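Local coordinates for protein putative invasin (Yersinia pseudotuberculosis IP 31758, PDB 5N40) that probably acts as a bacterial surface adhesin, presenting a C-type lectin-like domain at the end of a rod of immunoglobulin-like domains, at residues A81-N86 with A97-I102; A149-Q154 with G195-L200; V188-G193 with V214-I219; M308-S313 with G344-S349; I319-Y324 with N339-G344. The protein carries 1 engineered substitution. All blocks are in the same frame, centred on the assembly; numbering follows the deposited sequence.

The five interactions are strung along an elongated chain. Interaction 1 lies in the N-terminal invasin domain 3-like unit, and interactions 2 and 3 in the bacterial immunoglobulin-like unit that follows, with the centres of interactions 1 and 2 about 46 Å apart. Interactions 2 and 3 touch directly, since strands 197-204 and 209-217 are neighbours in one sheet and Thr-198 N lies 2.7 Å from Val-214 O. Interactions 4 and 5 belong to the adhesion domain, have centres about 11 Å apart and share Gly-344, interaction 5 being nested inside the loop closed by interaction 4. Interactions 1 and 5 have centres about 85 Å apart.

Interaction 1 of 5, residues A81-N86 with A97-I102; sequences ASLSVN and ATINVI
Segments 81-86 and 97-102 run antiparallel, their axes approaching to 4.9 Å at 155°, with Ala-81 and Ile-99 as a hydrogen-bonded pair and Ser-82 and Thr-98 as the non-hydrogen-bonded pair beside it. Ala-81 N donates to Ile-99 O at 2.8 Å, and Ile-99 N returns a bond to Ala-81 O at 3.0 Å. Two residues on, Leu-83 N reaches Ala-97 O at 3.1 Å. The oxygen of Ala-81 is also approached by a C-H group, with Thr-98 CA at 3.2 Å. The two strands are the arms of the hairpin formed by strands 79-87 and 90-102 in the immunoglobulin-like unit of the invasin domain 3 family, where 48-52 pairs with one arm and 13-22 with the other. On the buried side, Ala-81 CB lies near Ile-99 O and touches Val-101 CG2 at 4.1 Å. Leu-83 brings CG beside its own backbone N (chi1 -56°), which carries CD1 across to Ala-97 CB at 3.8 Å. The same methyl meets the CD1 end of Ile-99 at 3.9 Å, so CD1 of Leu-83 touches both. Ile-99 reaches it with an extended CG1-CD1 arm (chi2 167°). Leu-14 of strand 13-22 and Val-31 of strand 28-34 pack on Leu-83 from beyond the hairpin, and Leu-54 touches both Ala-81 and Val-101. Ser-82 and Thr-98 project from the other face, where they meet only loosely; the backbone N of Ser-82 bonds to Thr-53, on the side away from 97-102.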
# COMPACT_ATOMS: atom_id res chain seq x y z
N ALA A 81 -15.88 14.64 23.89
CA ALA A 81 -16.45 14.09 25.11
C ALA A 81 -17.59 14.99 25.57
O ALA A 81 -17.36 16.16 25.90
CB ALA A 81 -15.40 13.97 26.21
N SER A 82 -18.81 14.47 25.56
CA SER A 82 -19.96 15.18 26.11
C SER A 82 -20.16 14.74 27.55
O SER A 82 -20.22 13.54 27.83
CB SER A 82 -21.21 14.90 25.29
OG SER A 82 -21.08 15.41 23.97
N LEU A 83 -20.27 15.71 28.45
CA LEU A 83 -20.34 15.48 29.88
C LEU A 83 -21.76 15.74 30.36
O LEU A 83 -22.36 16.75 30.00
CB LEU A 83 -19.37 16.39 30.62
CG LEU A 83 -17.91 16.30 30.20
CD1 LEU A 83 -17.12 17.49 30.74
CD2 LEU A 83 -17.31 15.01 30.68
N SER A 84 -22.29 14.83 31.18
CA SER A 84 -23.59 15.02 31.80
C SER A 84 -23.47 14.84 33.31
O SER A 84 -22.48 14.32 33.83
CB SER A 84 -24.63 14.03 31.26
OG SER A 84 -24.37 12.72 31.70
N VAL A 85 -24.50 15.30 34.02
CA VAL A 85 -24.49 15.30 35.48
C VAL A 85 -25.86 14.85 35.98
O VAL A 85 -26.89 15.22 35.41
CB VAL A 85 -24.13 16.70 36.03
CG1 VAL A 85 -25.00 17.77 35.40
CG2 VAL A 85 -24.23 16.74 37.55
N ASN A 86 -25.86 14.06 37.04
CA ASN A 86 -27.10 13.71 37.72
C ASN A 86 -26.90 13.82 39.23
O ASN A 86 -25.77 13.73 39.73
CB ASN A 86 -27.62 12.31 37.32
CG ASN A 86 -26.63 11.20 37.60
OD1 ASN A 86 -26.46 10.78 38.74
ND2 ASN A 86 -26.01 10.68 36.54
N ALA A 97 -21.02 20.41 29.31
CA ALA A 97 -19.67 20.79 28.95
C ALA A 97 -19.12 19.78 27.95
O ALA A 97 -19.58 18.64 27.88
CB ALA A 97 -18.77 20.84 30.19
N THR A 98 -18.16 20.21 27.16
CA THR A 98 -17.49 19.33 26.22
C THR A 98 -15.99 19.46 26.35
O THR A 98 -15.47 20.49 26.80
CB THR A 98 -17.89 19.61 24.77
OG1 THR A 98 -17.46 20.93 24.41
CG2 THR A 98 -19.40 19.48 24.59
N ILE A 99 -15.30 18.39 25.96
CA ILE A 99 -13.85 18.36 25.89
C ILE A 99 -13.47 17.78 24.54
O ILE A 99 -13.95 16.70 24.18
CB ILE A 99 -13.24 17.52 27.03
CG1 ILE A 99 -13.67 18.07 28.39
CG2 ILE A 99 -11.71 17.50 26.93
CD1 ILE A 99 -13.38 17.15 29.53
N ASN A 100 -12.65 18.50 23.79
CA ASN A 100 -12.11 17.97 22.55
C ASN A 100 -11.01 16.97 22.89
O ASN A 100 -10.03 17.33 23.55
CB ASN A 100 -11.56 19.08 21.66
CG ASN A 100 -12.63 20.02 21.17
OD1 ASN A 100 -13.74 19.59 20.82
ND2 ASN A 100 -12.32 21.30 21.15
N VAL A 101 -11.19 15.73 22.47
CA VAL A 101 -10.19 14.69 22.64
C VAL A 101 -9.50 14.57 21.29
O VAL A 101 -10.03 13.94 20.36
CB VAL A 101 -10.80 13.37 23.10
CG1 VAL A 101 -9.71 12.39 23.49
CG2 VAL A 101 -11.76 13.61 24.28
N ILE A 102 -8.34 15.20 21.17
CA ILE A 102 -7.68 15.37 19.88
C ILE A 102 -6.69 14.23 19.67
O ILE A 102 -6.39 13.48 20.61
CB ILE A 102 -6.99 16.75 19.79
CG1 ILE A 102 -5.78 16.84 20.73
CG2 ILE A 102 -8.00 17.86 20.08
CD1 ILE A 102 -4.99 18.14 20.57

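Interaction 2 of 5, residues A149-Q154 with G195-L200; sequences AVVNRQ and GVQTTL
The carbonyl oxygen of Ala-149 accepts the N-H of Thr-199 at 2.9 Å, while Thr-198 CA approaches the same oxygen at 3.4 Å. This is antiparallel pairing of strands 142-151 and 197-204 within a sheet of the bacterial immunoglobulin-like unit. Further along, Val-151 and Gln-197 form a reciprocal pair: Val-151 N to Gln-197 O is 3.1 Å and Gln-197 N to Val-151 O 3.0 Å. Side chains alternate between the two faces. Val-150 lies with Thr-198, and its CG1, placed opposite the backbone N (chi1 -176°), slants across Val-196 to touch CG2 at 3.6 Å. On the other face the extended Gln-197 side chain runs alongside Val-151, pointing the same way, its OE1 resting near Val-151 CG2. Ala-149 CB packs against Thr-199 OG1, whose polar partner is Asn-213 of strand 209-217. Beyond the paired residues the chain leaves the sheet in an Asx turn, in which Asn-152 OD1, which also accepts from Ser-156 N, accepts Gln-154 N at 2.9 Å, this donor standing 58° above the plane of the side-chain carbonyl.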
# COMPACT_ATOMS: atom_id res chain seq x y z
N ALA A 149 4.49 8.56 -4.65
CA ALA A 149 5.45 8.51 -5.75
C ALA A 149 5.31 7.18 -6.47
O ALA A 149 4.94 6.17 -5.86
CB ALA A 149 6.90 8.69 -5.27
N VAL A 150 5.60 7.20 -7.77
CA VAL A 150 5.58 6.00 -8.62
C VAL A 150 6.67 6.15 -9.67
O VAL A 150 6.60 7.07 -10.50
CB VAL A 150 4.22 5.77 -9.30
CG1 VAL A 150 4.23 4.45 -10.09
CG2 VAL A 150 3.08 5.76 -8.30
N VAL A 151 7.66 5.25 -9.67
CA VAL A 151 8.78 5.34 -10.60
C VAL A 151 9.07 3.96 -11.18
O VAL A 151 8.71 2.93 -10.61
CB VAL A 151 10.06 5.90 -9.95
CG1 VAL A 151 9.83 7.32 -9.43
CG2 VAL A 151 10.55 4.98 -8.81
N ASN A 152 9.73 3.95 -12.33
CA ASN A 152 10.20 2.71 -12.92
C ASN A 152 11.57 2.38 -12.32
O ASN A 152 11.94 2.91 -11.27
CB ASN A 152 10.17 2.81 -14.46
CG ASN A 152 11.21 3.77 -15.02
OD1 ASN A 152 12.03 4.34 -14.30
ND2 ASN A 152 11.17 3.95 -16.34
N ARG A 153 12.33 1.48 -12.94
CA ARG A 153 13.61 1.07 -12.38
C ARG A 153 14.74 2.05 -12.71
O ARG A 153 15.85 1.89 -12.18
CB ARG A 153 13.96 -0.33 -12.88
CG ARG A 153 15.15 -0.95 -12.19
CD ARG A 153 15.22 -2.46 -12.36
NE ARG A 153 16.22 -3.02 -11.45
CZ ARG A 153 16.40 -4.31 -11.20
NH1 ARG A 153 15.66 -5.24 -11.80
NH2 ARG A 153 17.34 -4.67 -10.34
N GLN A 154 14.48 3.07 -13.53
CA GLN A 154 15.47 4.08 -13.89
C GLN A 154 15.10 5.46 -13.34
O GLN A 154 15.54 6.48 -13.88
CB GLN A 154 15.64 4.13 -15.41
CG GLN A 154 16.03 2.79 -16.02
CD GLN A 154 17.33 2.25 -15.45
OE1 GLN A 154 18.22 3.02 -15.09
NE2 GLN A 154 17.44 0.93 -15.36
N GLY A 195 4.95 -2.68 -13.39
CA GLY A 195 6.33 -2.88 -13.00
C GLY A 195 6.96 -1.66 -12.36
O GLY A 195 8.01 -1.18 -12.81
N VAL A 196 6.34 -1.17 -11.29
CA VAL A 196 6.74 0.10 -10.70
C VAL A 196 6.99 -0.05 -9.21
O VAL A 196 6.49 -0.97 -8.55
CB VAL A 196 5.68 1.21 -10.96
CG1 VAL A 196 5.57 1.49 -12.45
CG2 VAL A 196 4.33 0.82 -10.41
N GLN A 197 7.79 0.88 -8.69
CA GLN A 197 8.02 1.06 -7.27
C GLN A 197 7.10 2.18 -6.79
O GLN A 197 7.21 3.31 -7.28
CB GLN A 197 9.48 1.40 -6.99
CG GLN A 197 9.82 1.71 -5.55
CD GLN A 197 11.13 2.45 -5.41
OE1 GLN A 197 11.16 3.69 -5.30
NE2 GLN A 197 12.22 1.71 -5.38
N THR A 198 6.21 1.86 -5.86
CA THR A 198 5.23 2.81 -5.36
C THR A 198 5.60 3.19 -3.93
O THR A 198 5.84 2.33 -3.09
CB THR A 198 3.82 2.22 -5.40
OG1 THR A 198 3.51 1.83 -6.74
CG2 THR A 198 2.79 3.23 -4.90
N THR A 199 5.64 4.49 -3.66
CA THR A 199 5.86 4.99 -2.31
C THR A 199 4.49 5.19 -1.67
O THR A 199 3.70 6.02 -2.12
CB THR A 199 6.65 6.29 -2.31
OG1 THR A 199 7.91 6.07 -2.96
CG2 THR A 199 6.88 6.77 -0.89
N LEU A 200 4.21 4.41 -0.63
CA LEU A 200 3.00 4.55 0.16
C LEU A 200 3.30 5.33 1.43
O LEU A 200 4.25 5.01 2.14
CB LEU A 200 2.42 3.19 0.53
CG LEU A 200 1.79 2.40 -0.63
CD1 LEU A 200 1.39 1.02 -0.18
CD2 LEU A 200 0.58 3.15 -1.19

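Interaction 3 of 5, residues V188-G193 with V214-I219; sequences VTDPNG and VTFNVI
Two strands of the immunoglobulin-like sandwich, 183-189 and 209-217, belong to different sheets, and Phe-216 and Asp-190 pack between the two sheets. The backbone at the end of strand 183-189 passes over one face of the Phe-216 ring, Asp-190 N above its centre. Asp-190 CB sits over that face, 3.7 Å from the ring centroid, in a CH-pi contact; on the same face the carbonyl carbon of Thr-189 lies toward the rim. At the ring edge, near its plane, Val-188 O comes to 3.3 Å from Phe-216 CZ. The backbone sets Asp-190 CB on the ring, and the torsion (CG opposite the backbone N, chi1 -162°) swings the carboxylate toward the Phe-216 CB and CD1 side, its plane 79° from the ring. A water donates to Asp-190 OD2 at 2.8 Å and to Phe-216 O, also at 2.8 Å, tying the two segments by a polar link beside an apolar one. The same aspartate begins the type I beta turn from Asp-190 to Gly-193, closed by Gly-193 N to Asp-190 O at 3.0 Å. Toward Val-214, Val-188 crosses Phe-216 at about a right angle, its CG1 lying 4.0 Å from CZ. That methyl also lies 4.5 Å from Val-214 CG2, while Ile-123 of strand 123-131 packs on both Phe-216 and Val-214.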
# COMPACT_ATOMS: atom_id res chain seq x y z
N VAL A 188 -0.98 -5.69 0.76
CA VAL A 188 -0.79 -4.80 -0.37
C VAL A 188 -0.59 -5.63 -1.63
O VAL A 188 0.25 -6.53 -1.66
CB VAL A 188 0.41 -3.86 -0.16
CG1 VAL A 188 0.48 -2.83 -1.28
CG2 VAL A 188 0.32 -3.18 1.20
N THR A 189 -1.33 -5.28 -2.69
CA THR A 189 -1.22 -5.95 -3.99
C THR A 189 -1.24 -4.90 -5.10
O THR A 189 -1.68 -3.76 -4.90
CB THR A 189 -2.36 -6.95 -4.22
OG1 THR A 189 -3.62 -6.30 -4.06
CG2 THR A 189 -2.26 -8.14 -3.27
N ASP A 190 -0.79 -5.31 -6.28
CA ASP A 190 -0.71 -4.42 -7.44
C ASP A 190 -1.18 -5.18 -8.68
O ASP A 190 -0.44 -5.32 -9.66
CB ASP A 190 0.71 -3.89 -7.61
CG ASP A 190 0.79 -2.65 -8.49
OD1 ASP A 190 -0.26 -2.14 -8.93
OD2 ASP A 190 1.93 -2.20 -8.77
N PRO A 191 -2.42 -5.67 -8.67
CA PRO A 191 -2.89 -6.52 -9.79
C PRO A 191 -2.88 -5.83 -11.15
O PRO A 191 -2.78 -6.51 -12.17
CB PRO A 191 -4.31 -6.91 -9.36
CG PRO A 191 -4.73 -5.86 -8.38
CD PRO A 191 -3.48 -5.46 -7.66
N ASN A 192 -2.97 -4.50 -11.19
CA ASN A 192 -2.93 -3.75 -12.44
C ASN A 192 -1.62 -2.99 -12.62
O ASN A 192 -1.57 -2.02 -13.38
CB ASN A 192 -4.12 -2.80 -12.51
CG ASN A 192 -5.45 -3.53 -12.44
OD1 ASN A 192 -5.77 -4.34 -13.31
ND2 ASN A 192 -6.23 -3.26 -11.40
N GLY A 193 -0.56 -3.42 -11.93
CA GLY A 193 0.71 -2.75 -12.06
C GLY A 193 1.40 -3.05 -13.38
O GLY A 193 1.14 -4.05 -14.04
N VAL A 214 7.01 -0.03 -2.00
CA VAL A 214 6.63 -1.37 -2.42
C VAL A 214 6.80 -1.47 -3.92
O VAL A 214 6.45 -0.55 -4.67
CB VAL A 214 5.18 -1.71 -2.00
CG1 VAL A 214 5.08 -1.77 -0.47
CG2 VAL A 214 4.19 -0.70 -2.58
N THR A 215 7.37 -2.59 -4.37
CA THR A 215 7.64 -2.83 -5.77
C THR A 215 7.00 -4.15 -6.16
O THR A 215 7.17 -5.15 -5.46
CB THR A 215 9.15 -2.85 -6.04
OG1 THR A 215 9.71 -1.59 -5.68
CG2 THR A 215 9.45 -3.14 -7.51
N PHE A 216 6.25 -4.14 -7.26
CA PHE A 216 5.62 -5.35 -7.79
C PHE A 216 6.12 -5.57 -9.20
O PHE A 216 5.85 -4.76 -10.10
CB PHE A 216 4.09 -5.26 -7.73
CG PHE A 216 3.53 -5.25 -6.34
CD1 PHE A 216 3.42 -4.07 -5.61
CD2 PHE A 216 3.13 -6.43 -5.74
CE1 PHE A 216 2.89 -4.07 -4.32
CE2 PHE A 216 2.62 -6.44 -4.46
CZ PHE A 216 2.49 -5.26 -3.74
N ASN A 217 6.85 -6.66 -9.40
CA ASN A 217 7.47 -6.95 -10.68
C ASN A 217 6.43 -7.34 -11.72
O ASN A 217 5.49 -8.09 -11.44
CB ASN A 217 8.46 -8.10 -10.54
CG ASN A 217 9.58 -7.78 -9.59
OD1 ASN A 217 10.11 -6.67 -9.59
ND2 ASN A 217 9.97 -8.77 -8.78
N VAL A 218 6.63 -6.85 -12.94
CA VAL A 218 5.82 -7.23 -14.10
C VAL A 218 6.54 -8.35 -14.85
O VAL A 218 7.78 -8.35 -14.96
CB VAL A 218 5.57 -6.01 -15.00
CG1 VAL A 218 6.84 -5.59 -15.73
CG2 VAL A 218 4.43 -6.29 -15.96
N ILE A 219 5.78 -9.30 -15.39
CA ILE A 219 6.41 -10.49 -15.96
C ILE A 219 7.17 -10.14 -17.24
O ILE A 219 8.14 -10.82 -17.59
CB ILE A 219 5.36 -11.59 -16.17
CG1 ILE A 219 6.02 -12.94 -16.48
CG2 ILE A 219 4.38 -11.21 -17.27
CD1 ILE A 219 6.83 -13.54 -15.32
O HOH W 1 3.94 -2.85 -10.66

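Interaction 4 of 5, residues M308-S313 with G344-S349; sequences MQVYRS and GNYNVS
Tyr-311 and Asn-347 meet as ring and methylene: Asn-347 CB stands almost exactly above the centre of the tyrosine ring, 3.5 Å from its centroid, and the amide plane is tilted 35° from the ring. The amide runs out over the CE1 side of the ring, where ND2 donates to Gln-309 O at 3.1 Å, approaching from above the carbonyl plane; a water that also accepts from Gln-309 N gives ND2 a second partner. Tyr-346 is packed on both faces. Val-310 CG2 covers one, 3.7 Å from the ring centroid and offset toward the rim; CG1 stands beside the backbone N (chi1 -57°), which leaves CG2 between N and the carbonyl carbon. Gly-344 CA lies over the opposite face. Arg-312 crosses Tyr-346 at about a right angle, and its guanidinium, 29° from the ring plane, has Tyr-346 CD2 above its centre, 3.3 Å from Arg-312 CZ. In the guanidinium plane NH2 donates to Gly-344 O at 2.7 Å. The backbones join through a single bridge: Asn-347 N to Val-310 O and Arg-312 N to Asn-347 O, both 2.9 Å. In this part of the C-type lectin-like domain, strand 311-313 is thus backed by the segment following helix 340-343, which leads to Cys-350 and its disulfide with Cys-279. Val-348 faces helix 272-278, and Tyr-311 and Ser-313 pair through their backbones with strand 321-325.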
# COMPACT_ATOMS: atom_id res chain seq x y z
N MET A 308 5.57 -10.23 -30.12
CA MET A 308 5.04 -9.58 -31.32
C MET A 308 5.92 -9.83 -32.54
O MET A 308 5.43 -9.76 -33.67
CB MET A 308 4.90 -8.07 -31.09
CG MET A 308 3.72 -7.70 -30.21
SD MET A 308 3.57 -5.91 -29.98
CE MET A 308 1.98 -5.79 -29.18
N GLN A 309 7.21 -10.12 -32.34
CA GLN A 309 8.13 -10.36 -33.44
C GLN A 309 8.65 -11.79 -33.37
O GLN A 309 8.77 -12.37 -32.29
CB GLN A 309 9.30 -9.37 -33.43
CG GLN A 309 8.88 -7.90 -33.30
CD GLN A 309 7.87 -7.46 -34.35
OE1 GLN A 309 7.72 -8.10 -35.40
NE2 GLN A 309 7.16 -6.37 -34.08
N VAL A 310 8.98 -12.34 -34.53
CA VAL A 310 9.30 -13.75 -34.62
C VAL A 310 10.67 -14.04 -34.01
O VAL A 310 11.50 -13.14 -33.80
CB VAL A 310 9.23 -14.23 -36.08
CG1 VAL A 310 7.85 -13.94 -36.65
CG2 VAL A 310 10.33 -13.57 -36.93
N TYR A 311 10.90 -15.32 -33.72
CA TYR A 311 12.15 -15.82 -33.17
C TYR A 311 12.87 -16.64 -34.23
O TYR A 311 12.25 -17.44 -34.95
CB TYR A 311 11.89 -16.68 -31.93
CG TYR A 311 11.58 -15.86 -30.69
CD1 TYR A 311 10.43 -15.08 -30.62
CD2 TYR A 311 12.43 -15.87 -29.60
CE1 TYR A 311 10.16 -14.30 -29.49
CE2 TYR A 311 12.16 -15.11 -28.47
CZ TYR A 311 11.03 -14.34 -28.42
OH TYR A 311 10.78 -13.57 -27.28
N ARG A 312 14.18 -16.45 -34.34
CA ARG A 312 14.96 -17.14 -35.37
C ARG A 312 15.21 -18.59 -34.98
O ARG A 312 15.35 -18.93 -33.80
CB ARG A 312 16.29 -16.43 -35.61
CG ARG A 312 16.14 -15.06 -36.27
CD ARG A 312 17.45 -14.55 -36.86
NE ARG A 312 17.22 -13.43 -37.77
CZ ARG A 312 16.79 -13.56 -39.02
NH1 ARG A 312 16.55 -14.76 -39.53
NH2 ARG A 312 16.60 -12.48 -39.77
N SER A 313 15.26 -19.46 -35.99
CA SER A 313 15.63 -20.85 -35.81
C SER A 313 16.83 -21.17 -36.68
O SER A 313 17.22 -20.40 -37.56
CB SER A 313 14.47 -21.80 -36.14
OG SER A 313 14.53 -22.22 -37.50
N GLY A 344 16.05 -9.24 -42.11
CA GLY A 344 15.16 -9.39 -40.97
C GLY A 344 15.89 -9.18 -39.66
O GLY A 344 16.95 -9.78 -39.42
N ASN A 345 15.33 -8.32 -38.80
CA ASN A 345 15.84 -8.10 -37.45
C ASN A 345 14.83 -8.73 -36.50
O ASN A 345 13.80 -8.13 -36.18
CB ASN A 345 16.04 -6.62 -37.17
CG ASN A 345 17.24 -6.05 -37.90
OD1 ASN A 345 18.28 -6.71 -38.03
ND2 ASN A 345 17.11 -4.82 -38.39
N TYR A 346 15.13 -9.95 -36.06
CA TYR A 346 14.19 -10.79 -35.34
C TYR A 346 14.75 -11.11 -33.96
O TYR A 346 15.91 -10.83 -33.64
CB TYR A 346 13.92 -12.09 -36.11
CG TYR A 346 13.41 -11.90 -37.53
CD1 TYR A 346 12.72 -10.75 -37.90
CD2 TYR A 346 13.63 -12.87 -38.49
CE1 TYR A 346 12.26 -10.59 -39.19
CE2 TYR A 346 13.17 -12.72 -39.78
CZ TYR A 346 12.48 -11.57 -40.13
OH TYR A 346 12.03 -11.42 -41.42
N ASN A 347 13.90 -11.71 -33.13
CA ASN A 347 14.32 -12.14 -31.81
C ASN A 347 15.22 -13.36 -31.88
O ASN A 347 15.10 -14.19 -32.79
CB ASN A 347 13.10 -12.46 -30.94
CG ASN A 347 12.39 -11.23 -30.43
OD1 ASN A 347 12.99 -10.38 -29.77
ND2 ASN A 347 11.10 -11.12 -30.72
N VAL A 348 16.11 -13.48 -30.90
CA VAL A 348 16.93 -14.68 -30.74
C VAL A 348 16.81 -15.17 -29.30
O VAL A 348 17.18 -14.45 -28.36
CB VAL A 348 18.40 -14.43 -31.11
CG1 VAL A 348 19.23 -15.68 -30.88
CG2 VAL A 348 18.51 -14.00 -32.57
N SER A 349 16.29 -16.38 -29.15
CA SER A 349 16.39 -17.14 -27.91
C SER A 349 17.48 -18.18 -28.10
O SER A 349 17.37 -19.08 -28.94
CB SER A 349 15.06 -17.81 -27.56
OG SER A 349 15.21 -18.67 -26.44
O HOH W 2 8.76 -9.71 -29.97
O HOH W 3 15.58 -18.15 -31.13

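Interaction 5 of 5, residues I319-Y324 with N339-G344; sequences IGQHFY and NGDVDG
The imidazole of His-322 and the carboxylate of Asp-341 meet edge to edge, their planes only 17° apart, with ND1 donating to OD2 at 2.6 Å. OD2 accepts the N-H on its syn lone pair, the side of the other oxygen. The other oxygen, OD1, takes the backbone N of His-322 at 2.8 Å, so both carboxylate oxygens are held by one residue and the group's rotation is fixed. The two amides are turned more steeply, 76° apart: Gln-321 NE2 donates to Asn-339 OD1 at 2.8 Å, the acceptor lying in the glutamine's amide plane. Bent at chi2 (-58°), the Gln-321 chain curls back so that OE1 accepts Asp-341 N at 3.0 Å, in the carbonyl plane on a lone pair. One glutamine amide thereby bonds to Asn-339, at the N-cap position, and to an amide in the first turn of helix 340-343. Arg-312 NH2 binds Gly-340 O, and its NH1 forms a long, weak ion pair with Asp-341. Gln-272 of helix 272-278 packs on His-322 and Asp-341. The result is a His-carboxylate hydrogen bond joining strand 321-325 to the short helix 340-343 within a C-type lectin-like adhesion domain.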
# COMPACT_ATOMS: atom_id res chain seq x y z
N ILE A 319 17.26 -22.41 -49.88
CA ILE A 319 18.63 -21.94 -49.95
C ILE A 319 18.66 -20.47 -49.55
O ILE A 319 18.00 -19.62 -50.16
CB ILE A 319 19.21 -22.18 -51.36
CG1 ILE A 319 20.71 -21.86 -51.38
CG2 ILE A 319 18.46 -21.36 -52.42
CD1 ILE A 319 21.56 -22.82 -50.56
N GLY A 320 19.40 -20.17 -48.49
CA GLY A 320 19.56 -18.80 -48.02
C GLY A 320 18.46 -18.28 -47.12
O GLY A 320 18.45 -17.07 -46.84
N GLN A 321 17.54 -19.12 -46.66
CA GLN A 321 16.49 -18.69 -45.75
C GLN A 321 16.24 -19.75 -44.70
O GLN A 321 16.07 -20.93 -45.03
CB GLN A 321 15.18 -18.39 -46.50
CG GLN A 321 15.31 -17.34 -47.59
CD GLN A 321 15.83 -16.01 -47.07
OE1 GLN A 321 15.61 -15.65 -45.91
NE2 GLN A 321 16.54 -15.28 -47.93
N HIS A 322 16.20 -19.34 -43.43
CA HIS A 322 15.89 -20.22 -42.32
C HIS A 322 14.53 -19.88 -41.74
O HIS A 322 14.13 -18.71 -41.69
CB HIS A 322 16.95 -20.14 -41.22
CG HIS A 322 18.30 -20.64 -41.64
ND1 HIS A 322 19.12 -19.94 -42.51
CD2 HIS A 322 18.98 -21.76 -41.30
CE1 HIS A 322 20.24 -20.61 -42.68
NE2 HIS A 322 20.18 -21.72 -41.96
N PHE A 323 13.82 -20.91 -41.29
CA PHE A 323 12.52 -20.70 -40.67
C PHE A 323 12.66 -19.80 -39.45
O PHE A 323 13.64 -19.88 -38.71
CB PHE A 323 11.92 -22.04 -40.23
CG PHE A 323 11.50 -22.93 -41.36
CD1 PHE A 323 10.35 -22.66 -42.09
CD2 PHE A 323 12.25 -24.05 -41.68
CE1 PHE A 323 9.96 -23.48 -43.13
CE2 PHE A 323 11.86 -24.87 -42.72
CZ PHE A 323 10.71 -24.59 -43.44
N TYR A 324 11.65 -18.97 -39.23
CA TYR A 324 11.45 -18.27 -37.98
C TYR A 324 10.11 -18.71 -37.41
O TYR A 324 9.26 -19.26 -38.12
CB TYR A 324 11.50 -16.75 -38.19
CG TYR A 324 10.69 -16.21 -39.35
CD1 TYR A 324 9.31 -16.05 -39.25
CD2 TYR A 324 11.31 -15.83 -40.54
CE1 TYR A 324 8.57 -15.55 -40.30
CE2 TYR A 324 10.57 -15.33 -41.60
CZ TYR A 324 9.20 -15.19 -41.47
OH TYR A 324 8.45 -14.69 -42.52
N ASN A 339 14.15 -11.31 -48.26
CA ASN A 339 15.43 -11.84 -47.80
C ASN A 339 15.51 -11.82 -46.28
O ASN A 339 16.31 -11.08 -45.70
CB ASN A 339 16.59 -11.04 -48.41
CG ASN A 339 17.91 -11.78 -48.34
OD1 ASN A 339 17.98 -12.91 -47.85
ND2 ASN A 339 18.97 -11.15 -48.82
N GLY A 340 14.68 -12.64 -45.63
CA GLY A 340 14.55 -12.57 -44.18
C GLY A 340 15.85 -12.81 -43.44
O GLY A 340 16.11 -12.20 -42.40
N ASP A 341 16.69 -13.71 -43.96
CA ASP A 341 17.91 -14.07 -43.25
C ASP A 341 18.86 -12.89 -43.11
O ASP A 341 19.61 -12.81 -42.14
CB ASP A 341 18.64 -15.21 -43.96
CG ASP A 341 18.23 -16.58 -43.45
OD1 ASP A 341 17.09 -16.74 -42.96
OD2 ASP A 341 19.07 -17.51 -43.54
N VAL A 342 18.84 -11.97 -44.07
CA VAL A 342 19.80 -10.87 -44.12
C VAL A 342 19.18 -9.57 -43.59
O VAL A 342 19.78 -8.89 -42.77
CB VAL A 342 20.33 -10.69 -45.56
CG1 VAL A 342 21.17 -9.43 -45.68
CG2 VAL A 342 21.14 -11.91 -45.98
N ASP A 343 17.99 -9.22 -44.08
CA ASP A 343 17.37 -7.95 -43.73
C ASP A 343 16.45 -8.03 -42.52
O ASP A 343 16.10 -6.99 -41.96
CB ASP A 343 16.56 -7.42 -44.93
CG ASP A 343 17.42 -7.21 -46.16
OD1 ASP A 343 18.64 -7.02 -46.01
OD2 ASP A 343 16.86 -7.24 -47.28
N GLY A 344 16.05 -9.24 -42.11
CA GLY A 344 15.16 -9.39 -40.97
C GLY A 344 15.89 -9.18 -39.66
O GLY A 344 16.95 -9.78 -39.42
O HOH W 4 14.75 -15.89 -41.91